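Local coordinates for protein pectinesterase (Aspergillus niger, PDB 5C1E) that de-esterifies pectin by hydrolysing the methyl esters of its galacturonate chain, releasing methanol, and is probably involved in the maceration and soft-rotting of plant tissue, at residues A[142-146]-A[147-151]; A[288-291]-A[292-295]; A[94-98]-A[99-103]; A[266-269]-A[270-273]. All blocks are in the same frame, centred on the assembly; numbering follows the deposited sequence.

Interaction 1 (A[142-146]-A[147-151]); sequences LYVKA and GTQYY. With SO4 (sulfate ion), chain C.
Gly147 turns the chain directly after Ala146 at a positive phi (89°). Two residues on, Gln149 sends an extended side chain back across the corner. Its NE2 donates to Ala146 O at 2.9 Å, a bent bond (139° at the hydrogen) that lies in the amide plane of the glutamine but meets the carbonyl from above its plane. The other end of the amide, OE1, rests on Val144 CG1 at 3.7 Å. Tyr150 faces the other way, and its OH donates at 2.6 Å to O3 of a sulfate, probably from the crystallisation liquor, that Lys283 and Trp170 also bind. Tyr151 leaves the strand toward 142-146, and chi1 (-65°) brings its OH to Gln149 OE1, to which it donates a hydrogen bond at 2.8 Å, almost along the C=O axis, so the amide is held at both ends. Leu142 comes from the opposite direction, placing CD2 3.9 Å from Tyr151 CE2. Strands 142-146 and 148-152 belong to two different parallel sheets of the beta-helix; strand 142-146 lies between 121-124 and 163-165, and the Tyr151 ring is stacked with Phe130 and Phe171 of the strands flanking its own.

Interaction 2 (A[288-291]-A[292-295]); sequences GETW and GDWI. With GOL (glycerol), chain K.
The backbone carbonyl of Trp291 lies under the Trp294 indole: Trp291 O is over one face, toward the rim, while the Trp291 side chain leaves the backbone away from 292-295. Ile295 touches both rings. Ile295 CD1 approaches Trp291 CE3 obliquely at 3.8 Å, and Ile295 CG1 sits over the same face of Trp294 as Trp291 O. Asp293 crosses Thr290 obliquely, with OD2 3.7 Å from Thr290 CB, and the indole NE1 of Trp294 and Thr290 OG1 are joined through a water lying in the plane of the ring.

The backbone is wound tightly beneath these groups. A type I turn from Gly288 to Trp291 runs on into a second bend, where Asp293 N donates to Thr290 O at 2.9 Å. Trp291 O is gripped by two amides: Ile295 N arrives nearly head-on at 3.0 Å, and Trp294 N comes from above the carbonyl plane at 3.1 Å. A glycerol, probably from the crystallisation liquor, lies with O1 over one face of Trp291, and its O2 donates to Glu289 O at 3.1 Å. Lys283 makes a cation-pi contact with Trp291, whose NE1 bonds to Thr284 of helix 283-287, and Trp294 touches the attached N-acetylglucosamine. With little apolar contact between the segments, the bend relies mainly on main-chain hydrogen bonds, and the two indoles pack against a helix, a strand and a sugar at the protein surface.

Interaction 3 (A[94-98]-A[99-103]); sequences VNVVS and DGFSM
A local contact round a type II beta turn, from Ser98 to Phe101, this corner carries the chain from strand 94-96 to strand 102-104, from one sheet of the beta-helix to the next. Its main apolar touch joins Val96 and Phe101, whose side chains cross at about a right angle. Val96 presents both methyls: CG1 lies 3.7 Å from Phe101 CD2, approaching the ring obliquely, and CG2 is 4.0 Å from Phe101 CE2. Phe101 has its CG anti to the backbone N (chi1 177°), which brings the CD2 side of the ring to the valine methyls. The turn is closed by a weak bond from Phe101 N to Ser98 O at 3.3 Å, and Gly100 takes the positive phi (78°) of its third position. A water donates to Ser98 OG at 2.8 Å and to Asp99 O at 2.9 Å. Ser98 OG is also bonded to the backbone O of Tyr53, and Asp99 OD1 accepts from Asp126 N, linking the corner to the connections before strands 57-61 and 128-131. Leu57, Leu59, Leu128 and Phe130 of adjacent strands surround the ring. Such inward-facing aliphatic and aromatic stacks characterise the interior of the right-handed parallel beta-helix of pectin methylesterases.

Interaction 4 (A[266-269]-A[270-273]); sequences SDTS and DREY
Arg271 lays one face of its guanidinium over the backbone of Asp267, whose O sits 3.3 Å above the plane, toward the rim. The contact is one of overlap: NH1 is 3.4 Å from Asp267 O, but the angle is too poor for a hydrogen bond. The side chain gets there by a bend at chi2 (-75°), which folds it back along the turn; CG, ahead of the bend, lies 3.8 Å from Thr268 CB. The chain itself makes a type I beta turn from Thr268 to Arg271, closed by Arg271 N donating to Thr268 O at 3.2 Å. An Asx turn leads into it: Asp267 OD1 accepts from Ser269 N at 3.0 Å and from Ser269 OG at 3.2 Å, both reaching it from the same face of the carboxylate. One oxygen thereby fixes the serine through its main chain and its hydroxyl. Two waters finish the polar work, one linking Asp267 O to Asp270 N and the other joining the carbonyls of Ser269 and Arg271. The guanidinium finds its firm partners elsewhere, in a salt bridge from NE to Glu258 and in bonds to the carbonyl oxygens of Pro242 and Gly265. The turn lies at the protein surface, in the long connection between strand 255-259, which carries Glu258, and helix 283-287.

How the interactions relate
From the N terminus, interaction 3 comes first, turning the corner between strands 94-96 and 102-104. Interaction 1 follows, making the equivalent passage between strands 142-146 and 148-152; the two join the same pair of parallel sheets, and their centres are about 10 Å apart. Interaction 4 then bends the surface connection beyond strand 255-259, well removed from the rest. Interaction 2 comes last, just after helix 283-287, and brings the C-terminal region back to the middle of the beta-helix, where Ile295 CD1 packs 3.4 Å from Tyr150 CD1 of interaction 1. All four are local bends, in series along the chain, and none nests within or crosses another.

Interaction 1 (A[142-146]-A[147-151])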
loop_
_atom_site.group_PDB
_atom_site.type_symbol
_atom_site.label_atom_id
_atom_site.label_comp_id
_atom_site.label_asym_id
_atom_site.label_seq_id
_atom_site.Cartn_x
_atom_site.Cartn_y
_atom_site.Cartn_z
ATOM N N LEU A 142 -2.325 4.914 2.600
ATOM C CA LEU A 142 -1.323 4.505 1.626
ATOM C C LEU A 142 -1.406 5.344 0.367
ATOM O O LEU A 142 -2.345 5.231 -0.447
ATOM C CB LEU A 142 -1.459 3.012 1.320
ATOM C CG LEU A 142 -0.424 2.416 0.372
ATOM C CD1 LEU A 142 0.979 2.431 0.958
ATOM C CD2 LEU A 142 -0.860 1.013 0.007
ATOM N N TYR A 143 -0.413 6.203 0.215
ATOM C CA TYR A 143 -0.381 7.121 -0.901
ATOM C C TYR A 143 0.423 6.466 -1.989
ATOM O O TYR A 143 1.643 6.548 -1.979
ATOM C CB TYR A 143 0.249 8.429 -0.467
ATOM C CG TYR A 143 0.127 9.607 -1.418
ATOM C CD1 TYR A 143 -0.627 9.553 -2.595
ATOM C CD2 TYR A 143 0.758 10.796 -1.117
ATOM C CE1 TYR A 143 -0.729 10.663 -3.437
ATOM C CE2 TYR A 143 0.653 11.906 -1.939
ATOM C CZ TYR A 143 -0.099 11.840 -3.094
ATOM O OH TYR A 143 -0.182 12.965 -3.911
ATOM N N VAL A 144 -0.271 5.750 -2.881
ATOM C CA VAL A 144 0.385 5.151 -4.040
ATOM C C VAL A 144 0.451 6.250 -5.120
ATOM O O VAL A 144 -0.318 6.283 -6.068
ATOM C CB VAL A 144 -0.302 3.851 -4.490
ATOM C CG1 VAL A 144 -0.160 2.801 -3.385
ATOM C CG2 VAL A 144 -1.779 4.027 -4.840
ATOM N N LYS A 145 1.368 7.178 -4.911
ATOM C CA LYS A 145 1.320 8.461 -5.592
ATOM C C LYS A 145 1.643 8.349 -7.072
ATOM O O LYS A 145 0.936 8.907 -7.924
ATOM C CB LYS A 145 2.294 9.446 -4.918
ATOM C CG LYS A 145 2.368 10.794 -5.615
ATOM C CD LYS A 145 3.254 11.760 -4.836
ATOM C CE LYS A 145 3.064 13.171 -5.363
ATOM N NZ LYS A 145 4.037 14.085 -4.731
ATOM N N ALA A 146 2.733 7.649 -7.373
ATOM C CA ALA A 146 3.160 7.468 -8.756
ATOM C C ALA A 146 4.115 6.296 -8.876
ATOM O O ALA A 146 4.731 5.875 -7.891
ATOM C CB ALA A 146 3.836 8.728 -9.272
ATOM N N GLY A 147 4.261 5.815 -10.104
ATOM C CA GLY A 147 5.163 4.723 -10.421
ATOM C C GLY A 147 4.558 3.336 -10.313
ATOM O O GLY A 147 3.439 3.163 -9.819
ATOM N N THR A 148 5.310 2.347 -10.781
ATOM C CA THR A 148 4.870 0.960 -10.765
ATOM C C THR A 148 5.182 0.367 -9.399
ATOM O O THR A 148 6.285 0.536 -8.875
ATOM C CB THR A 148 5.532 0.151 -11.881
ATOM O OG1 THR A 148 6.946 0.337 -11.837
ATOM C CG2 THR A 148 5.004 0.613 -13.228
ATOM N N GLN A 149 4.182 -0.271 -8.800
ATOM C CA GLN A 149 4.287 -0.744 -7.435
ATOM C C GLN A 149 3.577 -2.069 -7.287
ATOM O O GLN A 149 2.537 -2.309 -7.931
ATOM C CB GLN A 149 3.696 0.272 -6.461
ATOM C CG GLN A 149 4.287 1.658 -6.598
ATOM C CD GLN A 149 3.759 2.655 -5.580
ATOM O OE1 GLN A 149 3.323 2.299 -4.480
ATOM N NE2 GLN A 149 3.846 3.921 -5.928
ATOM N N TYR A 150 4.131 -2.905 -6.411
ATOM C CA TYR A 150 3.634 -4.245 -6.180
ATOM C C TYR A 150 3.582 -4.515 -4.676
ATOM O O TYR A 150 4.578 -4.325 -3.977
ATOM C CB TYR A 150 4.545 -5.245 -6.906
ATOM C CG TYR A 150 4.217 -6.698 -6.683
ATOM C CD1 TYR A 150 3.221 -7.326 -7.404
ATOM C CD2 TYR A 150 4.926 -7.455 -5.756
ATOM C CE1 TYR A 150 2.933 -8.670 -7.201
ATOM C CE2 TYR A 150 4.652 -8.791 -5.554
ATOM C CZ TYR A 150 3.656 -9.391 -6.267
ATOM O OH TYR A 150 3.398 -10.712 -6.050
ATOM N N TYR A 151 2.405 -4.916 -4.192
ATOM C CA TYR A 151 2.178 -5.218 -2.774
ATOM C C TYR A 151 1.689 -6.651 -2.679
ATOM O O TYR A 151 0.670 -6.985 -3.266
ATOM C CB TYR A 151 1.127 -4.271 -2.144
ATOM C CG TYR A 151 1.567 -2.822 -2.087
ATOM C CD1 TYR A 151 1.597 -2.039 -3.233
ATOM C CD2 TYR A 151 1.958 -2.240 -0.886
ATOM C CE1 TYR A 151 2.026 -0.727 -3.190
ATOM C CE2 TYR A 151 2.386 -0.918 -0.826
ATOM C CZ TYR A 151 2.433 -0.168 -1.989
ATOM O OH TYR A 151 2.849 1.139 -1.947
HETATM S S SO4 C . 0.621 -12.294 -7.732
HETATM O O1 SO4 C . 0.557 -13.702 -7.240
HETATM O O2 SO4 C . -0.061 -11.416 -6.744
HETATM O O3 SO4 C . 2.022 -11.837 -7.937
HETATM O O4 SO4 C . -0.054 -12.230 -9.050
#

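Interaction 2 (A[288-291]-A[292-295])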
loop_
_atom_site.group_PDB
_atom_site.type_symbol
_atom_site.label_atom_id
_atom_site.label_comp_id
_atom_site.label_asym_id
_atom_site.label_seq_id
_atom_site.Cartn_x
_atom_site.Cartn_y
_atom_site.Cartn_z
ATOM N N GLY A 288 3.830 -3.516 -16.540
ATOM C CA GLY A 288 4.726 -3.571 -17.687
ATOM C C GLY A 288 5.295 -4.958 -17.882
ATOM O O GLY A 288 5.316 -5.782 -16.963
ATOM N N GLU A 289 5.769 -5.204 -19.094
ATOM C CA GLU A 289 6.297 -6.510 -19.487
ATOM C C GLU A 289 7.532 -6.943 -18.694
ATOM O O GLU A 289 7.865 -8.120 -18.679
ATOM C CB GLU A 289 6.667 -6.482 -20.971
ATOM C CG GLU A 289 7.857 -5.572 -21.267
ATOM C CD GLU A 289 8.154 -5.421 -22.750
ATOM O OE1 GLU A 289 7.224 -5.582 -23.578
ATOM O OE2 GLU A 289 9.333 -5.143 -23.078
ATOM N N THR A 290 8.215 -5.998 -18.053
ATOM C CA THR A 290 9.442 -6.291 -17.317
ATOM C C THR A 290 9.233 -6.606 -15.823
ATOM O O THR A 290 10.210 -6.671 -15.061
ATOM C CB THR A 290 10.418 -5.111 -17.442
ATOM O OG1 THR A 290 9.783 -3.925 -16.962
ATOM C CG2 THR A 290 10.827 -4.903 -18.890
ATOM N N TRP A 291 7.988 -6.821 -15.398
ATOM C CA TRP A 291 7.709 -7.084 -13.980
ATOM C C TRP A 291 8.487 -8.261 -13.400
ATOM O O TRP A 291 8.889 -8.237 -12.233
ATOM C CB TRP A 291 6.203 -7.225 -13.708
ATOM C CG TRP A 291 5.497 -8.412 -14.292
ATOM C CD1 TRP A 291 4.683 -8.416 -15.385
ATOM C CD2 TRP A 291 5.450 -9.746 -13.760
ATOM N NE1 TRP A 291 4.162 -9.660 -15.588
ATOM C CE2 TRP A 291 4.621 -10.503 -14.613
ATOM C CE3 TRP A 291 6.051 -10.379 -12.667
ATOM C CZ2 TRP A 291 4.364 -11.862 -14.403
ATOM C CZ3 TRP A 291 5.806 -11.742 -12.463
ATOM C CH2 TRP A 291 4.962 -12.461 -13.322
ATOM N N GLY A 292 8.725 -9.281 -14.223
ATOM C CA GLY A 292 9.512 -10.440 -13.803
ATOM C C GLY A 292 10.940 -10.117 -13.377
ATOM O O GLY A 292 11.539 -10.872 -12.615
ATOM N N ASP A 293 11.474 -8.985 -13.835
ATOM C CA ASP A 293 12.843 -8.571 -13.483
ATOM C C ASP A 293 12.960 -8.077 -12.056
ATOM O O ASP A 293 14.047 -8.083 -11.481
ATOM C CB ASP A 293 13.311 -7.418 -14.368
ATOM C CG ASP A 293 13.341 -7.772 -15.821
ATOM O OD1 ASP A 293 13.160 -8.968 -16.136
ATOM O OD2 ASP A 293 13.548 -6.843 -16.635
ATOM N N TRP A 294 11.864 -7.576 -11.497
ATOM C CA TRP A 294 11.961 -6.927 -10.193
ATOM C C TRP A 294 11.044 -7.462 -9.102
ATOM O O TRP A 294 11.353 -7.310 -7.929
ATOM C CB TRP A 294 11.824 -5.415 -10.339
ATOM C CG TRP A 294 10.530 -4.907 -10.889
ATOM C CD1 TRP A 294 10.227 -4.694 -12.206
ATOM C CD2 TRP A 294 9.377 -4.472 -10.136
ATOM N NE1 TRP A 294 8.953 -4.190 -12.323
ATOM C CE2 TRP A 294 8.407 -4.044 -11.072
ATOM C CE3 TRP A 294 9.064 -4.430 -8.766
ATOM C CZ2 TRP A 294 7.152 -3.564 -10.687
ATOM C CZ3 TRP A 294 7.811 -3.948 -8.384
ATOM C CH2 TRP A 294 6.870 -3.529 -9.340
ATOM N N ILE A 295 9.941 -8.093 -9.468
ATOM C CA ILE A 295 9.070 -8.727 -8.490
ATOM C C ILE A 295 9.753 -9.965 -7.897
ATOM O O ILE A 295 10.367 -10.738 -8.614
ATOM C CB ILE A 295 7.717 -9.086 -9.125
ATOM C CG1 ILE A 295 6.936 -7.777 -9.336
ATOM C CG2 ILE A 295 6.941 -10.074 -8.270
ATOM C CD1 ILE A 295 5.530 -7.964 -9.804
HETATM C C1 GOL K . 7.010 -12.673 -16.520
HETATM O O1 GOL K . 7.509 -12.731 -15.176
HETATM C C2 GOL K . 7.054 -11.238 -17.032
HETATM O O2 GOL K . 8.416 -10.894 -17.295
HETATM C C3 GOL K . 6.226 -11.102 -18.308
HETATM O O3 GOL K . 6.145 -9.731 -18.717
HETATM O O HOH W 1 10.309 -9.880 -17.350
HETATM O O HOH W 2 7.965 -3.344 -14.809
#

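Interaction 3 (A[94-98]-A[99-103])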
loop_
_atom_site.group_PDB
_atom_site.type_symbol
_atom_site.label_atom_id
_atom_site.label_comp_id
_atom_site.label_asym_id
_atom_site.label_seq_id
_atom_site.Cartn_x
_atom_site.Cartn_y
_atom_site.Cartn_z
ATOM N N VAL A 94 6.739 7.313 6.249
ATOM C CA VAL A 94 7.801 6.889 5.314
ATOM C C VAL A 94 7.494 7.393 3.899
ATOM O O VAL A 94 6.385 7.188 3.376
ATOM C CB VAL A 94 7.968 5.360 5.252
ATOM C CG1 VAL A 94 9.021 4.992 4.219
ATOM C CG2 VAL A 94 8.368 4.788 6.599
ATOM N N ASN A 95 8.483 8.053 3.294
ATOM C CA ASN A 95 8.350 8.643 1.973
ATOM C C ASN A 95 9.345 7.967 1.051
ATOM O O ASN A 95 10.539 8.190 1.173
ATOM C CB ASN A 95 8.605 10.166 2.049
ATOM C CG ASN A 95 8.482 10.869 0.709
ATOM O OD1 ASN A 95 8.092 10.278 -0.301
ATOM N ND2 ASN A 95 8.797 12.167 0.700
ATOM N N VAL A 96 8.862 7.122 0.147
ATOM C CA VAL A 96 9.755 6.373 -0.736
ATOM C C VAL A 96 9.867 7.053 -2.092
ATOM O O VAL A 96 8.922 7.034 -2.899
ATOM C CB VAL A 96 9.284 4.931 -0.935
ATOM C CG1 VAL A 96 10.288 4.164 -1.774
ATOM C CG2 VAL A 96 9.103 4.234 0.404
ATOM N N VAL A 97 11.028 7.631 -2.350
ATOM C CA VAL A 97 11.312 8.243 -3.653
ATOM C C VAL A 97 12.507 7.577 -4.351
ATOM O O VAL A 97 13.152 8.163 -5.231
ATOM C CB VAL A 97 11.500 9.764 -3.538
ATOM C CG1 VAL A 97 10.213 10.406 -3.069
ATOM C CG2 VAL A 97 12.665 10.116 -2.620
ATOM N N SER A 98 12.764 6.319 -4.013
ATOM C CA SER A 98 13.922 5.612 -4.545
ATOM C C SER A 98 13.449 4.458 -5.435
ATOM O O SER A 98 12.845 3.483 -4.945
ATOM C CB SER A 98 14.773 5.105 -3.371
ATOM O OG SER A 98 15.865 4.309 -3.792
ATOM N N ASP A 99 13.741 4.540 -6.737
ATOM C CA ASP A 99 13.414 3.438 -7.639
ATOM C C ASP A 99 13.939 2.090 -7.128
ATOM O O ASP A 99 15.039 1.994 -6.585
ATOM C CB ASP A 99 13.975 3.669 -9.042
ATOM C CG ASP A 99 13.219 4.732 -9.826
ATOM O OD1 ASP A 99 12.088 5.132 -9.474
ATOM O OD2 ASP A 99 13.784 5.159 -10.846
ATOM N N GLY A 100 13.136 1.052 -7.312
ATOM C CA GLY A 100 13.574 -0.315 -7.048
ATOM C C GLY A 100 13.597 -0.706 -5.587
ATOM O O GLY A 100 14.047 -1.799 -5.251
ATOM N N PHE A 101 13.130 0.182 -4.709
ATOM C CA PHE A 101 13.080 -0.108 -3.278
ATOM C C PHE A 101 12.193 -1.339 -3.009
ATOM O O PHE A 101 11.133 -1.511 -3.637
ATOM C CB PHE A 101 12.532 1.114 -2.529
ATOM C CG PHE A 101 12.357 0.911 -1.052
ATOM C CD1 PHE A 101 13.459 0.839 -0.206
ATOM C CD2 PHE A 101 11.078 0.839 -0.490
ATOM C CE1 PHE A 101 13.293 0.682 1.164
ATOM C CE2 PHE A 101 10.908 0.692 0.871
ATOM C CZ PHE A 101 12.020 0.601 1.703
ATOM N N SER A 102 12.638 -2.183 -2.083
ATOM C CA SER A 102 11.834 -3.312 -1.607
ATOM C C SER A 102 11.795 -3.291 -0.097
ATOM O O SER A 102 12.811 -2.999 0.542
ATOM C CB SER A 102 12.416 -4.634 -2.087
ATOM O OG SER A 102 12.524 -4.641 -3.481
ATOM N N MET A 103 10.639 -3.603 0.483
ATOM C CA MET A 103 10.518 -3.662 1.931
ATOM C C MET A 103 9.808 -4.964 2.312
ATOM O O MET A 103 8.824 -5.352 1.672
ATOM C CB MET A 103 9.785 -2.429 2.466
ATOM C CG MET A 103 9.777 -2.339 3.985
ATOM S SD MET A 103 9.246 -0.721 4.570
ATOM C CE MET A 103 7.477 -0.815 4.393
HETATM O O HOH W 3 15.801 1.497 -3.853
#

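Interaction 4 (A[266-269]-A[270-273])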
loop_
_atom_site.group_PDB
_atom_site.type_symbol
_atom_site.label_atom_id
_atom_site.label_comp_id
_atom_site.label_asym_id
_atom_site.label_seq_id
_atom_site.Cartn_x
_atom_site.Cartn_y
_atom_site.Cartn_z
ATOM N N SER A 266 -20.096 -9.214 -2.666
ATOM C CA SER A 266 -19.766 -9.364 -4.081
ATOM C C SER A 266 -20.957 -9.406 -5.037
ATOM O O SER A 266 -20.759 -9.567 -6.225
ATOM C CB SER A 266 -18.950 -10.639 -4.293
ATOM O OG SER A 266 -19.698 -11.803 -3.945
ATOM N N ASP A 267 -22.185 -9.292 -4.549
ATOM C CA ASP A 267 -23.331 -9.268 -5.472
ATOM C C ASP A 267 -23.226 -7.971 -6.281
ATOM O O ASP A 267 -23.130 -6.916 -5.694
ATOM C CB ASP A 267 -24.636 -9.298 -4.684
ATOM C CG ASP A 267 -25.866 -9.515 -5.562
ATOM O OD1 ASP A 267 -25.881 -9.162 -6.751
ATOM O OD2 ASP A 267 -26.849 -10.046 -5.021
ATOM N N THR A 268 -23.235 -8.062 -7.609
ATOM C CA THR A 268 -23.080 -6.880 -8.481
ATOM C C THR A 268 -24.395 -6.330 -9.052
ATOM O O THR A 268 -24.366 -5.393 -9.835
ATOM C CB THR A 268 -22.133 -7.169 -9.674
ATOM O OG1 THR A 268 -22.672 -8.223 -10.477
ATOM C CG2 THR A 268 -20.723 -7.560 -9.192
ATOM N N SER A 269 -25.548 -6.877 -8.654
ATOM C CA SER A 269 -26.823 -6.506 -9.305
ATOM C C SER A 269 -27.289 -5.066 -9.024
ATOM O O SER A 269 -28.083 -4.523 -9.785
ATOM C CB SER A 269 -27.940 -7.503 -8.927
ATOM O OG SER A 269 -28.340 -7.313 -7.581
ATOM N N ASP A 270 -26.808 -4.444 -7.944
ATOM C CA ASP A 270 -27.184 -3.062 -7.632
ATOM C C ASP A 270 -26.020 -2.078 -7.832
ATOM O O ASP A 270 -26.090 -0.956 -7.376
ATOM C CB ASP A 270 -27.695 -2.941 -6.196
ATOM C CG ASP A 270 -29.079 -3.551 -6.000
ATOM O OD1 ASP A 270 -29.818 -3.723 -6.990
ATOM O OD2 ASP A 270 -29.432 -3.842 -4.843
ATOM N N ARG A 271 -24.972 -2.503 -8.521
ATOM C CA ARG A 271 -23.781 -1.646 -8.691
ATOM C C ARG A 271 -24.063 -0.409 -9.519
ATOM O O ARG A 271 -24.966 -0.392 -10.355
ATOM C CB ARG A 271 -22.643 -2.424 -9.345
ATOM C CG ARG A 271 -22.094 -3.532 -8.464
ATOM C CD ARG A 271 -21.227 -2.970 -7.335
ATOM N NE ARG A 271 -20.439 -4.022 -6.689
ATOM C CZ ARG A 271 -20.638 -4.526 -5.462
ATOM N NH1 ARG A 271 -21.611 -4.096 -4.664
ATOM N NH2 ARG A 271 -19.834 -5.485 -5.029
ATOM N N GLU A 272 -23.264 0.619 -9.261
ATOM C CA GLU A 272 -23.243 1.844 -10.039
ATOM C C GLU A 272 -21.804 2.138 -10.443
ATOM O O GLU A 272 -20.861 1.671 -9.797
ATOM C CB GLU A 272 -23.802 3.031 -9.233
ATOM C CG GLU A 272 -25.280 2.925 -8.880
ATOM C CD GLU A 272 -25.799 4.125 -8.084
ATOM O OE1 GLU A 272 -25.026 5.084 -7.821
ATOM O OE2 GLU A 272 -26.996 4.104 -7.711
ATOM N N TYR A 273 -21.650 2.882 -11.543
ATOM C CA TYR A 273 -20.354 3.410 -11.995
ATOM C C TYR A 273 -19.388 2.350 -12.545
ATOM O O TYR A 273 -18.191 2.609 -12.682
ATOM C CB TYR A 273 -19.667 4.227 -10.879
ATOM C CG TYR A 273 -20.537 5.318 -10.306
ATOM C CD1 TYR A 273 -20.808 6.469 -11.036
ATOM C CD2 TYR A 273 -21.085 5.203 -9.033
ATOM C CE1 TYR A 273 -21.612 7.471 -10.515
ATOM C CE2 TYR A 273 -21.893 6.202 -8.510
ATOM C CZ TYR A 273 -22.152 7.323 -9.263
ATOM O OH TYR A 273 -22.955 8.305 -8.766
HETATM O O HOH W 4 -24.968 -4.872 -5.793
HETATM O O HOH W 5 -26.687 -2.413 -11.499
#